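Local coordinates for conserved hypothetical protein (Corynebacterium diphtheriae NCTC 13129, PDB 2GS5), which is of unknown function but belongs to the UPF0301 (YqgE/AlgH) family of bacterial proteins, at residues E30-A33 with R34-I37; P69-T72 with K73-L77; G175-M178 with R179-M183. One frame throughout, in Å; residues are numbered along the deposited sequence.

Contact 1: E30-A33 with R34-I37; sequences EDFA and RSVI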
loop_
_atom_site.group_PDB
_atom_site.type_symbol
_atom_site.label_atom_id
_atom_site.label_comp_id
_atom_site.label_asym_id
_atom_site.label_seq_id
_atom_site.Cartn_x
_atom_site.Cartn_y
_atom_site.Cartn_z
ATOM N N GLU A 30 3.433 -15.131 8.934
ATOM C CA GLU A 30 2.135 -15.125 8.289
ATOM C C GLU A 30 1.622 -13.703 8.036
ATOM O O GLU A 30 1.024 -13.441 6.997
ATOM C CB GLU A 30 1.123 -15.966 9.069
ATOM C CG GLU A 30 0.882 -15.562 10.507
ATOM C CD GLU A 30 -0.064 -16.521 11.218
ATOM O OE1 GLU A 30 0.193 -17.742 11.196
ATOM O OE2 GLU A 30 -1.069 -16.065 11.798
ATOM N N ASP A 31 1.880 -12.781 8.961
ATOM C CA ASP A 31 1.391 -11.414 8.806
ATOM C C ASP A 31 2.101 -10.610 7.717
ATOM O O ASP A 31 1.527 -9.654 7.202
ATOM C CB ASP A 31 1.500 -10.633 10.124
ATOM C CG ASP A 31 0.496 -11.082 11.174
ATOM O OD1 ASP A 31 -0.470 -11.804 10.842
ATOM O OD2 ASP A 31 0.678 -10.713 12.355
ATOM N N PHE A 32 3.344 -10.949 7.386
ATOM C CA PHE A 32 4.130 -10.106 6.476
ATOM C C PHE A 32 4.708 -10.804 5.248
ATOM O O PHE A 32 5.244 -10.144 4.361
ATOM C CB PHE A 32 5.254 -9.402 7.240
ATOM C CG PHE A 32 4.759 -8.449 8.277
ATOM C CD1 PHE A 32 4.352 -7.183 7.906
ATOM C CD2 PHE A 32 4.687 -8.810 9.616
ATOM C CE1 PHE A 32 3.877 -6.291 8.850
ATOM C CE2 PHE A 32 4.228 -7.918 10.551
ATOM C CZ PHE A 32 3.819 -6.665 10.170
ATOM N N ALA A 33 4.596 -12.127 5.181
ATOM C CA ALA A 33 5.161 -12.839 4.048
ATOM C C ALA A 33 4.558 -12.311 2.747
ATOM O O ALA A 33 3.332 -12.158 2.626
ATOM C CB ALA A 33 4.932 -14.341 4.174
ATOM N N ARG A 34 5.440 -12.024 1.792
ATOM C CA ARG A 34 5.050 -11.561 0.463
ATOM C C ARG A 34 4.112 -10.357 0.507
ATOM O O ARG A 34 3.241 -10.201 -0.339
ATOM C CB ARG A 34 4.442 -12.717 -0.340
ATOM C CG ARG A 34 5.385 -13.933 -0.463
ATOM C CD ARG A 34 6.740 -13.602 -1.113
ATOM N NE ARG A 34 7.744 -14.643 -0.880
ATOM C CZ ARG A 34 8.082 -15.590 -1.750
ATOM N NH1 ARG A 34 9.020 -16.469 -1.424
ATOM N NH2 ARG A 34 7.503 -15.664 -2.941
ATOM N N SER A 35 4.325 -9.497 1.496
ATOM C CA SER A 35 3.559 -8.270 1.601
ATOM C C SER A 35 4.154 -7.167 0.735
ATOM O O SER A 35 5.333 -7.191 0.354
ATOM C CB SER A 35 3.465 -7.815 3.060
ATOM O OG SER A 35 4.732 -7.609 3.652
ATOM N N VAL A 36 3.296 -6.203 0.417
ATOM C CA VAL A 36 3.675 -4.979 -0.276
ATOM C C VAL A 36 3.026 -3.858 0.506
ATOM O O VAL A 36 1.826 -3.608 0.356
ATOM C CB VAL A 36 3.167 -4.953 -1.727
ATOM C CG1 VAL A 36 3.512 -3.631 -2.406
ATOM C CG2 VAL A 36 3.728 -6.144 -2.509
ATOM N N ILE A 37 3.808 -3.208 1.366
ATOM C CA ILE A 37 3.221 -2.293 2.339
ATOM C C ILE A 37 3.368 -0.855 1.883
ATOM O O ILE A 37 4.465 -0.330 1.822
ATOM C CB ILE A 37 3.820 -2.504 3.738
ATOM C CG1 ILE A 37 3.538 -3.947 4.194
ATOM C CG2 ILE A 37 3.212 -1.498 4.745
ATOM C CD1 ILE A 37 4.235 -4.345 5.435
#
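Phe-32 and Ile-37 meet ring edge to methyl. CD1 of Ile-37 lies in the plane of the Phe-32 ring and touches its rim at CD1 of Phe-32, 3.8 Å away. The two side chains cross at a slant. Ser-35 lies between them in the chain and bonds to the backbone of Phe-32. Its OG sits between its own N and carbonyl carbon (chi1 58°), which turns the hydroxyl back to Phe-32 O. The OG of Ser-35 donates to Phe-32 O at 2.7 Å. The backbone N of Ser-35 donates to Phe-32 O as well, at 3.1 Å. Both donors come from the same face of the carbonyl, with N farther out of its plane than OG. The N-H bond closes a type II beta turn from Phe-32 to Ser-35, with Ala-33 and Arg-34 at the corner. Arg-34 there has positive phi (53°). The turn leads into the strand 36-42. Trp-155 of strand 155-159 touches Phe-32, Ser-35 and Ile-37 alike. The Arg-34 side chain leaves the turn, bonds through NH1 to Pro-25 O and makes a cation-pi contact with Trp-174.

Contact 2: P69-T72 with K73-L77; sequences PCVT and KPQAL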
loop_
_atom_site.group_PDB
_atom_site.type_symbol
_atom_site.label_atom_id
_atom_site.label_comp_id
_atom_site.label_asym_id
_atom_site.label_seq_id
_atom_site.Cartn_x
_atom_site.Cartn_y
_atom_site.Cartn_z
ATOM N N PRO A 69 -20.034 2.508 -3.657
ATOM C CA PRO A 69 -19.933 3.111 -5.000
ATOM C C PRO A 69 -18.562 3.671 -5.408
ATOM O O PRO A 69 -18.282 3.782 -6.594
ATOM C CB PRO A 69 -20.970 4.238 -4.952
ATOM C CG PRO A 69 -21.943 3.810 -3.926
ATOM C CD PRO A 69 -21.146 3.092 -2.884
ATOM N N CYS A 70 -17.716 4.004 -4.437
ATOM C CA CYS A 70 -16.381 4.544 -4.706
ATOM C C CYS A 70 -15.308 3.465 -4.771
ATOM O O CYS A 70 -14.176 3.751 -5.176
ATOM C CB CYS A 70 -15.963 5.515 -3.605
ATOM S SG CYS A 70 -16.843 7.067 -3.570
ATOM N N VAL A 71 -15.642 2.245 -4.359
ATOM C CA VAL A 71 -14.620 1.212 -4.164
ATOM C C VAL A 71 -14.415 0.384 -5.423
ATOM O O VAL A 71 -15.369 -0.134 -6.011
ATOM C CB VAL A 71 -14.965 0.285 -2.982
ATOM C CG1 VAL A 71 -13.943 -0.837 -2.848
ATOM C CG2 VAL A 71 -15.037 1.083 -1.683
ATOM N N THR A 72 -13.153 0.263 -5.824
ATOM C CA THR A 72 -12.768 -0.553 -6.961
ATOM C C THR A 72 -13.002 -2.032 -6.666
ATOM O O THR A 72 -12.764 -2.498 -5.552
ATOM C CB THR A 72 -11.281 -0.330 -7.257
ATOM O OG1 THR A 72 -11.044 1.072 -7.455
ATOM C CG2 THR A 72 -10.820 -1.136 -8.463
ATOM N N LYS A 73 -13.481 -2.782 -7.650
ATOM C CA LYS A 73 -13.639 -4.221 -7.476
ATOM C C LYS A 73 -12.282 -4.897 -7.278
ATOM O O LYS A 73 -11.289 -4.476 -7.873
ATOM C CB LYS A 73 -14.362 -4.843 -8.680
ATOM C CG LYS A 73 -15.844 -4.490 -8.748
ATOM C CD LYS A 73 -16.574 -5.187 -9.899
ATOM C CE LYS A 73 -16.375 -4.499 -11.238
ATOM N NZ LYS A 73 -17.422 -4.932 -12.216
ATOM N N PRO A 74 -12.225 -5.940 -6.434
ATOM C CA PRO A 74 -13.318 -6.471 -5.629
ATOM C C PRO A 74 -13.598 -5.618 -4.388
ATOM O O PRO A 74 -12.665 -5.171 -3.698
ATOM C CB PRO A 74 -12.826 -7.863 -5.234
ATOM C CG PRO A 74 -11.373 -7.787 -5.292
ATOM C CD PRO A 74 -10.981 -6.708 -6.245
ATOM N N GLN A 75 -14.881 -5.397 -4.120
ATOM C CA GLN A 75 -15.310 -4.481 -3.072
ATOM C C GLN A 75 -15.314 -5.192 -1.725
ATOM O O GLN A 75 -16.344 -5.339 -1.070
ATOM C CB GLN A 75 -16.667 -3.874 -3.430
ATOM C CG GLN A 75 -16.626 -3.130 -4.755
ATOM C CD GLN A 75 -17.967 -2.609 -5.201
ATOM O OE1 GLN A 75 -18.980 -3.316 -5.142
ATOM N NE2 GLN A 75 -17.987 -1.365 -5.676
ATOM N N ALA A 76 -14.125 -5.642 -1.345
ATOM C CA ALA A 76 -13.888 -6.334 -0.089
ATOM C C ALA A 76 -12.830 -5.553 0.668
ATOM O O ALA A 76 -11.986 -4.888 0.064
ATOM C CB ALA A 76 -13.376 -7.749 -0.349
ATOM N N LEU A 77 -12.872 -5.648 1.990
ATOM C CA LEU A 77 -11.805 -5.101 2.804
ATOM C C LEU A 77 -10.537 -5.900 2.521
ATOM O O LEU A 77 -10.572 -7.137 2.417
ATOM C CB LEU A 77 -12.147 -5.192 4.288
ATOM C CG LEU A 77 -13.287 -4.296 4.786
ATOM C CD1 LEU A 77 -13.550 -4.541 6.276
ATOM C CD2 LEU A 77 -12.959 -2.844 4.529
HETATM O O HOH W 1 -11.258 -2.811 -3.478
#
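Gln-75 lays its aliphatic part against Val-71. CG1 of Val-71 is 3.9 Å from CA and 4.0 Å from CG of Gln-75. The two side chains cross at an angle. CG1 of Val-71 stands anti to its own backbone N (chi1 176°), which places this branch against Gln-75. Beyond CG the Gln-75 chain is extended, and its amide reaches the backbone of Val-71. NE2 of Gln-75 donates to Val-71 O at 2.9 Å, with a nearly straight N-H...O angle of 167°. The oxygen lies in the plane of the Gln-75 amide, while NE2 is tilted 19° from the carbonyl plane. The loop between them turns through a cis peptide bond before Pro-74. Gln-75 is the centre of an inverse gamma turn, with a weak bond from Ala-76 N to Pro-74 O. The loop passes from a 3-10 segment into strand 76-79. The hydroxyl of Thr-72 bonds elsewhere: OG1 pairs with Met-132 N of strand 129-141. The O atoms of Thr-72 and Pro-74 are both acceptors, only 3.3 Å apart. Water 1 donates to Thr-72 O at 2.6 Å and to Pro-74 O at 2.8 Å, so two neighbouring acceptors that cannot bond to each other share one donor molecule. The hydrogen bond from the Gln-75 side chain to Val-71 O is the direct one across the bend.

Contact 3: G175-M178 with R179-M183; sequences GDVM and RRQPM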
loop_
_atom_site.group_PDB
_atom_site.type_symbol
_atom_site.label_atom_id
_atom_site.label_comp_id
_atom_site.label_asym_id
_atom_site.label_seq_id
_atom_site.Cartn_x
_atom_site.Cartn_y
_atom_site.Cartn_z
ATOM N N GLY A 175 4.290 -10.183 -6.730
ATOM C CA GLY A 175 4.928 -10.532 -7.992
ATOM C C GLY A 175 4.969 -9.392 -8.998
ATOM O O GLY A 175 5.999 -9.158 -9.636
ATOM N N ASP A 176 3.853 -8.679 -9.139
ATOM C CA ASP A 176 3.776 -7.582 -10.095
ATOM C C ASP A 176 4.736 -6.456 -9.711
ATOM O O ASP A 176 5.413 -5.889 -10.561
ATOM C CB ASP A 176 2.350 -7.026 -10.187
ATOM C CG ASP A 176 1.374 -7.986 -10.851
ATOM O OD1 ASP A 176 1.770 -9.096 -11.262
ATOM O OD2 ASP A 176 0.184 -7.612 -10.971
ATOM N N VAL A 177 4.825 -6.146 -8.422
ATOM C CA VAL A 177 5.740 -5.080 -7.991
ATOM C C VAL A 177 7.192 -5.505 -8.219
ATOM O O VAL A 177 8.000 -4.708 -8.681
ATOM C CB VAL A 177 5.521 -4.661 -6.520
ATOM C CG1 VAL A 177 6.549 -3.614 -6.111
ATOM C CG2 VAL A 177 4.100 -4.130 -6.334
HETATM N N MSE A 178 7.520 -6.765 -7.927
HETATM C CA MSE A 178 8.876 -7.272 -8.144
HETATM C C MSE A 178 9.286 -7.166 -9.614
HETATM O O MSE A 178 10.431 -6.852 -9.927
HETATM C CB MSE A 178 8.982 -8.731 -7.665
HETATM C CG MSE A 178 8.970 -8.895 -6.149
HETATM SE SE MSE A 178 10.625 -8.291 -5.297
HETATM C CE MSE A 178 11.755 -9.812 -5.756
ATOM N N ARG A 179 8.343 -7.411 -10.513
ATOM C CA ARG A 179 8.623 -7.311 -11.953
ATOM C C ARG A 179 8.957 -5.899 -12.467
ATOM O O ARG A 179 9.570 -5.771 -13.538
ATOM C CB ARG A 179 7.467 -7.884 -12.759
ATOM C CG ARG A 179 7.549 -9.380 -12.914
ATOM C CD ARG A 179 6.375 -9.891 -13.734
ATOM N NE ARG A 179 5.153 -10.030 -12.940
ATOM C CZ ARG A 179 4.916 -11.040 -12.100
ATOM N NH1 ARG A 179 3.771 -11.095 -11.443
ATOM N NH2 ARG A 179 5.815 -11.993 -11.917
ATOM N N ARG A 180 8.560 -4.863 -11.727
ATOM C CA ARG A 180 8.887 -3.473 -12.081
ATOM C C ARG A 180 10.269 -3.020 -11.632
ATOM O O ARG A 180 10.714 -1.938 -12.015
ATOM C CB ARG A 180 7.905 -2.496 -11.424
ATOM C CG ARG A 180 6.472 -2.608 -11.828
ATOM C CD ARG A 180 5.765 -1.282 -11.572
ATOM N NE ARG A 180 5.782 -0.845 -10.164
ATOM C CZ ARG A 180 4.840 -1.142 -9.264
ATOM N NH1 ARG A 180 3.803 -1.905 -9.588
ATOM N NH2 ARG A 180 4.934 -0.672 -8.026
ATOM N N GLN A 181 10.927 -3.803 -10.780
ATOM C CA GLN A 181 12.159 -3.355 -10.122
ATOM C C GLN A 181 13.395 -3.699 -10.936
ATOM O O GLN A 181 13.315 -4.520 -11.836
ATOM C CB GLN A 181 12.235 -3.959 -8.718
ATOM C CG GLN A 181 10.985 -3.700 -7.869
ATOM C CD GLN A 181 10.524 -2.247 -7.934
ATOM O OE1 GLN A 181 11.342 -1.337 -7.872
ATOM N NE2 GLN A 181 9.216 -2.031 -8.064
ATOM N N PRO A 182 14.530 -3.041 -10.637
ATOM C CA PRO A 182 15.759 -3.343 -11.352
ATOM C C PRO A 182 16.163 -4.802 -11.222
ATOM O O PRO A 182 15.855 -5.451 -10.222
ATOM C CB PRO A 182 16.798 -2.446 -10.658
ATOM C CG PRO A 182 16.006 -1.334 -10.099
ATOM C CD PRO A 182 14.733 -1.968 -9.648
HETATM N N MSE A 183 16.872 -5.304 -12.221
HETATM C CA MSE A 183 17.443 -6.632 -12.117
HETATM C C MSE A 183 18.362 -6.692 -10.909
HETATM O O MSE A 183 19.024 -5.699 -10.576
HETATM C CB MSE A 183 18.201 -7.003 -13.385
HETATM C CG MSE A 183 17.301 -7.303 -14.549
HETATM SE SE MSE A 183 16.389 -9.028 -14.390
HETATM C CE MSE A 183 17.895 -10.181 -14.846
HETATM O O HOH W 2 3.259 -7.918 -13.509
#
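A bend at chi3 (-81°) folds the Arg-179 side chain back toward Gly-175 and Asp-176. Its guanidinium then lies over Gly-175 O, which stands 3.3 Å above the centre of one face. NH1 of Arg-179 forms a salt bridge with OD1 of Asp-176 at 2.8 Å. OD1 lies in the guanidinium plane at the group's edge, whereas the carboxylate is turned 68° against that plane. Water 2 accepts from Arg-179 NE and gives a weak bond to Asp-176 OD1. Thr-190 O is a second acceptor for NH1. These groups lie toward the C-terminal end of helix 173-179. Here the i-to-i+4 bond from Arg-179 N to Gly-175 O (3.1 Å) gives way to two i-to-i+3 bonds, Arg-180 N to Val-177 O and Gln-181 N to Met-178 O. Val-177 O takes two donors from opposite faces of its plane. One is Arg-180 N at 3.1 Å. The other is NE2 of Gln-181 at 3.0 Å, brought back by a bend at chi2 (-46°). The Gln-181 side chain runs beside Val-177 and points the same way. Its NE2 is 3.7 Å from Val-177 CG1. The Arg-180 guanidinium turns one face to Val-177, and its NH2 forms a salt bridge with Asp-164.

The contacts come in series along the chain, all inside the AlgH-like range. Contact 1 leads into strand 36-42 and contact 2 into strand 76-79, two strands of the same mixed sheet. Their centres are 21 Å apart, and their nearest atoms are about 13 Å apart. Contact 3 lies near the end of the chain, at the end of helix 173-179. Its centre is 16 Å from contact 1 and 25 Å from contact 2. Contacts 1 and 3 do touch: Val-36 CG1 is 4.0 Å from Val-177 CG2. Val-36 also touches Val-173 and Trp-174, so the helix packs on it at the start of strand 36-42. The late helix is thereby joined to an early strand, while contact 2 sits apart beside strand 129-141.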